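Local structure of transcriptional activator of comK gene (Bacillus halodurans, 2HQB) at residues V46-K57 and F74-Y85. The protein probably activates the competence gene comK and, as a membrane lipoprotein of the BMP family, probably binds a small ligand between two lobes. Sequence-based numbering, arbitrary orientation.
Sequences VNSEQKAHRRIK and FAEYFSTIHNQY
With CG anti to its carbonyl carbon (chi1 -67°), Tyr77 lays its ring along the start of helix 49-57, while Glu49, whose CG is anti to the backbone N (chi1 -168°), sends an extended chain past that ring the other way to Thr80. The ring spans the first turn: CE2 lies 3.3 Å from Glu49 N, Ser48 O sits over one face toward the rim, and the hydroxyl reaches Ser48 CA. Ala52, one turn on, is small enough to let the ring in, its CB 3.6 Å from Tyr77 CD1 in an off-centre CH-pi contact. Ser48 suits the N-cap because its OG accepts from Lys51 N in a nearly straight bond.

At the backbone end of Tyr77, Thr80 OG1 lies 2.7 Å from Glu49 OE2 and 3.0 Å from Tyr77 O; its single proton can serve either acceptor. His53 fits beside this polar group as a flat ring with two uses: its edge points at Tyr77 O and Thr80 OG1, while CG1 of Ile81 covers one face, 4.2 Å from the ring centroid, and Glu49 O lies over the opposite one. Farther along, branched Ile56 serves two aromatic rings, CD1 meeting the edge of Phe78 at CE2 (3.7 Å) and CG2 lying over a face of Tyr85, whose hydroxyl meets CG of Lys57 near the ring plane.

The axes of helix 49-57 and helix 74-79 cross at -59°, and beyond the end of helix 74-79 the contact is carried by Thr80, Ile81 and Tyr85. Both helices belong to the lobe built on the parallel sheet: Phe74 and Phe78 rest on Leu11 of strand 7-11, and Ile56 and Tyr85 touch Phe90 of strand 89-93.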
loop_
_atom_site.group_PDB
_atom_site.type_symbol
_atom_site.label_atom_id
_atom_site.label_comp_id
_atom_site.label_asym_id
_atom_site.label_seq_id
_atom_site.Cartn_x
_atom_site.Cartn_y
_atom_site.Cartn_z
ATOM N N VAL A 46 -17.418 -3.012 -10.806
ATOM C CA VAL A 46 -16.894 -3.600 -12.030
ATOM C C VAL A 46 -16.227 -4.892 -11.593
ATOM O O VAL A 46 -15.066 -4.908 -11.193
ATOM C CB VAL A 46 -15.876 -2.639 -12.704
ATOM C CG1 VAL A 46 -15.717 -2.976 -14.179
ATOM C CG2 VAL A 46 -16.327 -1.188 -12.539
ATOM N N ASN A 47 -16.972 -5.990 -11.667
ATOM C CA ASN A 47 -16.461 -7.287 -11.207
ATOM C C ASN A 47 -16.148 -8.412 -12.237
ATOM O O ASN A 47 -15.845 -9.544 -11.853
ATOM C CB ASN A 47 -17.421 -7.795 -10.128
ATOM C CG ASN A 47 -17.627 -6.777 -8.998
ATOM O OD1 ASN A 47 -18.726 -6.606 -8.504
ATOM N ND2 ASN A 47 -16.564 -6.121 -8.582
ATOM N N SER A 48 -16.203 -8.111 -13.528
ATOM C CA SER A 48 -15.893 -9.122 -14.529
ATOM C C SER A 48 -15.318 -8.488 -15.774
ATOM O O SER A 48 -15.486 -7.291 -15.991
ATOM C CB SER A 48 -17.148 -9.876 -14.929
ATOM O OG SER A 48 -18.126 -9.000 -15.463
ATOM N N GLU A 49 -14.644 -9.266 -16.607
ATOM C CA GLU A 49 -14.137 -8.684 -17.825
ATOM C C GLU A 49 -15.334 -8.026 -18.539
ATOM O O GLU A 49 -15.254 -6.863 -18.971
ATOM C CB GLU A 49 -13.494 -9.752 -18.718
ATOM C CG GLU A 49 -12.691 -9.162 -19.874
ATOM C CD GLU A 49 -11.679 -10.128 -20.472
ATOM O OE1 GLU A 49 -12.099 -11.026 -21.237
ATOM O OE2 GLU A 49 -10.465 -9.986 -20.172
ATOM N N GLN A 50 -16.443 -8.771 -18.621
ATOM C CA GLN A 50 -17.680 -8.331 -19.264
ATOM C C GLN A 50 -18.037 -6.893 -18.920
ATOM O O GLN A 50 -18.076 -6.028 -19.799
ATOM C CB GLN A 50 -18.847 -9.251 -18.865
ATOM C CG GLN A 50 -20.248 -8.758 -19.346
ATOM C CD GLN A 50 -21.434 -9.193 -18.438
ATOM O OE1 GLN A 50 -21.525 -8.803 -17.250
ATOM N NE2 GLN A 50 -22.346 -9.996 -19.005
ATOM N N LYS A 51 -18.295 -6.650 -17.636
ATOM C CA LYS A 51 -18.674 -5.328 -17.162
ATOM C C LYS A 51 -17.570 -4.339 -17.453
ATOM O O LYS A 51 -17.825 -3.235 -17.931
ATOM C CB LYS A 51 -18.936 -5.330 -15.652
ATOM C CG LYS A 51 -20.121 -6.153 -15.184
ATOM C CD LYS A 51 -20.013 -6.487 -13.688
ATOM C CE LYS A 51 -21.028 -7.544 -13.260
ATOM N NZ LYS A 51 -20.633 -8.178 -11.969
ATOM N N ALA A 52 -16.339 -4.736 -17.153
ATOM C CA ALA A 52 -15.206 -3.862 -17.355
ATOM C C ALA A 52 -15.196 -3.385 -18.798
ATOM O O ALA A 52 -15.040 -2.195 -19.047
ATOM C CB ALA A 52 -13.906 -4.588 -16.994
ATOM N N HIS A 53 -15.384 -4.299 -19.744
ATOM C CA HIS A 53 -15.387 -3.899 -21.156
ATOM C C HIS A 53 -16.520 -2.951 -21.520
ATOM O O HIS A 53 -16.288 -1.979 -22.238
ATOM C CB HIS A 53 -15.434 -5.107 -22.097
ATOM C CG HIS A 53 -14.148 -5.860 -22.160
ATOM N ND1 HIS A 53 -12.968 -5.354 -21.651
ATOM C CD2 HIS A 53 -13.861 -7.099 -22.618
ATOM C CE1 HIS A 53 -12.013 -6.256 -21.784
ATOM N NE2 HIS A 53 -12.528 -7.323 -22.367
ATOM N N ARG A 54 -17.729 -3.243 -21.042
ATOM C CA ARG A 54 -18.875 -2.388 -21.302
ATOM C C ARG A 54 -18.627 -0.989 -20.728
ATOM O O ARG A 54 -18.799 0.013 -21.430
ATOM C CB ARG A 54 -20.149 -2.926 -20.645
ATOM C CG ARG A 54 -20.607 -4.321 -21.027
ATOM C CD ARG A 54 -21.757 -4.721 -20.082
ATOM N NE ARG A 54 -21.977 -6.164 -19.989
ATOM C CZ ARG A 54 -22.456 -6.912 -20.977
ATOM N NH1 ARG A 54 -22.775 -6.364 -22.148
ATOM N NH2 ARG A 54 -22.620 -8.215 -20.794
ATOM N N ARG A 55 -18.231 -0.915 -19.454
ATOM C CA ARG A 55 -18.016 0.377 -18.811
ATOM C C ARG A 55 -16.873 1.159 -19.426
ATOM O O ARG A 55 -16.713 2.342 -19.160
ATOM C CB ARG A 55 -17.778 0.212 -17.310
ATOM C CG ARG A 55 -18.904 -0.472 -16.560
ATOM C CD ARG A 55 -20.193 0.359 -16.467
ATOM N NE ARG A 55 -21.344 -0.448 -16.023
ATOM C CZ ARG A 55 -22.185 -1.090 -16.843
ATOM N NH1 ARG A 55 -22.001 -1.001 -18.156
ATOM N NH2 ARG A 55 -23.186 -1.845 -16.359
ATOM N N ILE A 56 -16.077 0.506 -20.255
ATOM C CA ILE A 56 -14.962 1.184 -20.881
ATOM C C ILE A 56 -15.483 1.870 -22.129
ATOM O O ILE A 56 -14.983 2.923 -22.552
ATOM C CB ILE A 56 -13.829 0.165 -21.213
ATOM C CG1 ILE A 56 -13.158 -0.270 -19.897
ATOM C CG2 ILE A 56 -12.805 0.770 -22.221
ATOM C CD1 ILE A 56 -11.825 -1.007 -20.050
ATOM N N LYS A 57 -16.521 1.268 -22.698
ATOM C CA LYS A 57 -17.147 1.788 -23.896
ATOM C C LYS A 57 -17.818 3.083 -23.512
ATOM O O LYS A 57 -17.546 4.125 -24.108
ATOM C CB LYS A 57 -18.145 0.769 -24.437
ATOM C CG LYS A 57 -17.422 -0.451 -25.015
ATOM C CD LYS A 57 -18.227 -1.764 -25.025
ATOM C CE LYS A 57 -17.320 -2.928 -25.498
ATOM N NZ LYS A 57 -17.936 -4.287 -25.385
ATOM N N PHE A 74 -7.670 -5.710 -13.312
ATOM C CA PHE A 74 -7.949 -4.699 -14.300
ATOM C C PHE A 74 -6.871 -4.697 -15.378
ATOM O O PHE A 74 -7.109 -4.266 -16.517
ATOM C CB PHE A 74 -8.073 -3.342 -13.593
ATOM C CG PHE A 74 -9.329 -3.229 -12.793
ATOM C CD1 PHE A 74 -9.307 -3.331 -11.411
ATOM C CD2 PHE A 74 -10.567 -3.155 -13.443
ATOM C CE1 PHE A 74 -10.504 -3.370 -10.691
ATOM C CE2 PHE A 74 -11.773 -3.196 -12.733
ATOM C CZ PHE A 74 -11.749 -3.304 -11.367
ATOM N N ALA A 75 -5.698 -5.216 -15.028
ATOM C CA ALA A 75 -4.612 -5.257 -15.969
ATOM C C ALA A 75 -4.999 -6.250 -17.049
ATOM O O ALA A 75 -4.889 -5.974 -18.239
ATOM C CB ALA A 75 -3.355 -5.655 -15.272
ATOM N N GLU A 76 -5.492 -7.402 -16.647
ATOM C CA GLU A 76 -5.916 -8.392 -17.634
ATOM C C GLU A 76 -7.110 -7.855 -18.437
ATOM O O GLU A 76 -7.193 -8.068 -19.647
ATOM C CB GLU A 76 -6.312 -9.704 -16.941
ATOM C CG GLU A 76 -7.055 -10.685 -17.835
ATOM C CD GLU A 76 -6.272 -11.012 -19.098
ATOM O OE1 GLU A 76 -5.032 -10.793 -19.108
ATOM O OE2 GLU A 76 -6.895 -11.498 -20.071
ATOM N N TYR A 77 -8.031 -7.182 -17.745
ATOM C CA TYR A 77 -9.212 -6.596 -18.372
ATOM C C TYR A 77 -8.782 -5.593 -19.451
ATOM O O TYR A 77 -9.328 -5.583 -20.552
ATOM C CB TYR A 77 -10.042 -5.824 -17.354
ATOM C CG TYR A 77 -10.722 -6.608 -16.254
ATOM C CD1 TYR A 77 -11.137 -5.962 -15.097
ATOM C CD2 TYR A 77 -10.995 -7.962 -16.374
ATOM C CE1 TYR A 77 -11.802 -6.631 -14.103
ATOM C CE2 TYR A 77 -11.673 -8.646 -15.357
ATOM C CZ TYR A 77 -12.069 -7.968 -14.232
ATOM O OH TYR A 77 -12.754 -8.595 -13.228
ATOM N N PHE A 78 -7.815 -4.743 -19.116
ATOM C CA PHE A 78 -7.325 -3.731 -20.037
ATOM C C PHE A 78 -6.524 -4.341 -21.170
ATOM O O PHE A 78 -6.472 -3.796 -22.277
ATOM C CB PHE A 78 -6.429 -2.725 -19.309
ATOM C CG PHE A 78 -7.147 -1.871 -18.326
ATOM C CD1 PHE A 78 -6.451 -1.199 -17.349
ATOM C CD2 PHE A 78 -8.515 -1.733 -18.375
ATOM C CE1 PHE A 78 -7.105 -0.397 -16.427
ATOM C CE2 PHE A 78 -9.181 -0.943 -17.466
ATOM C CZ PHE A 78 -8.477 -0.273 -16.490
ATOM N N SER A 79 -5.889 -5.469 -20.898
ATOM C CA SER A 79 -5.066 -6.084 -21.920
ATOM C C SER A 79 -5.859 -6.673 -23.066
ATOM O O SER A 79 -5.390 -6.723 -24.205
ATOM C CB SER A 79 -4.190 -7.158 -21.303
ATOM O OG SER A 79 -3.230 -6.556 -20.458
ATOM N N THR A 80 -7.065 -7.122 -22.765
ATOM C CA THR A 80 -7.902 -7.727 -23.780
ATOM C C THR A 80 -8.700 -6.663 -24.493
ATOM O O THR A 80 -9.653 -6.966 -25.198
ATOM C CB THR A 80 -8.869 -8.777 -23.150
ATOM O OG1 THR A 80 -9.456 -8.257 -21.943
ATOM C CG2 THR A 80 -8.112 -10.060 -22.847
ATOM N N ILE A 81 -8.302 -5.408 -24.341
ATOM C CA ILE A 81 -9.068 -4.350 -24.965
ATOM C C ILE A 81 -8.253 -3.080 -25.300
ATOM O O ILE A 81 -8.733 -2.216 -26.029
ATOM C CB ILE A 81 -10.281 -4.024 -24.027
ATOM C CG1 ILE A 81 -11.486 -3.643 -24.860
ATOM C CG2 ILE A 81 -9.922 -2.921 -23.017
ATOM C CD1 ILE A 81 -12.698 -3.200 -24.043
ATOM N N HIS A 82 -7.016 -2.986 -24.809
ATOM C CA HIS A 82 -6.225 -1.774 -25.015
ATOM C C HIS A 82 -5.806 -1.504 -26.432
ATOM O O HIS A 82 -5.250 -0.443 -26.721
ATOM C CB HIS A 82 -4.965 -1.791 -24.168
ATOM C CG HIS A 82 -3.856 -2.589 -24.772
ATOM N ND1 HIS A 82 -3.955 -3.948 -24.995
ATOM C CD2 HIS A 82 -2.618 -2.229 -25.186
ATOM C CE1 HIS A 82 -2.821 -4.389 -25.514
ATOM N NE2 HIS A 82 -1.995 -3.366 -25.640
ATOM N N ASN A 83 -6.046 -2.463 -27.318
ATOM C CA ASN A 83 -5.657 -2.286 -28.713
ATOM C C ASN A 83 -6.750 -1.749 -29.595
ATOM O O ASN A 83 -6.484 -1.371 -30.725
ATOM C CB ASN A 83 -5.115 -3.584 -29.312
ATOM C CG ASN A 83 -3.643 -3.744 -29.074
ATOM O OD1 ASN A 83 -2.882 -2.778 -29.184
ATOM N ND2 ASN A 83 -3.219 -4.963 -28.753
ATOM N N GLN A 84 -7.980 -1.735 -29.104
ATOM C CA GLN A 84 -9.072 -1.190 -29.893
ATOM C C GLN A 84 -9.376 0.223 -29.442
ATOM O O GLN A 84 -10.326 0.838 -29.905
ATOM C CB GLN A 84 -10.311 -2.045 -29.765
ATOM C CG GLN A 84 -10.611 -2.463 -28.384
ATOM C CD GLN A 84 -11.759 -3.434 -28.350
ATOM O OE1 GLN A 84 -12.920 -3.059 -28.542
ATOM N NE2 GLN A 84 -11.444 -4.702 -28.122
ATOM N N TYR A 85 -8.550 0.729 -28.534
ATOM C CA TYR A 85 -8.704 2.062 -28.012
ATOM C C TYR A 85 -7.335 2.696 -27.999
ATOM O O TYR A 85 -6.809 3.075 -26.957
ATOM C CB TYR A 85 -9.265 1.999 -26.619
ATOM C CG TYR A 85 -10.684 1.519 -26.568
ATOM C CD1 TYR A 85 -10.979 0.207 -26.205
ATOM C CD2 TYR A 85 -11.744 2.390 -26.813
ATOM C CE1 TYR A 85 -12.290 -0.229 -26.077
ATOM C CE2 TYR A 85 -13.063 1.963 -26.694
ATOM C CZ TYR A 85 -13.328 0.648 -26.320
ATOM O OH TYR A 85 -14.622 0.204 -26.162
#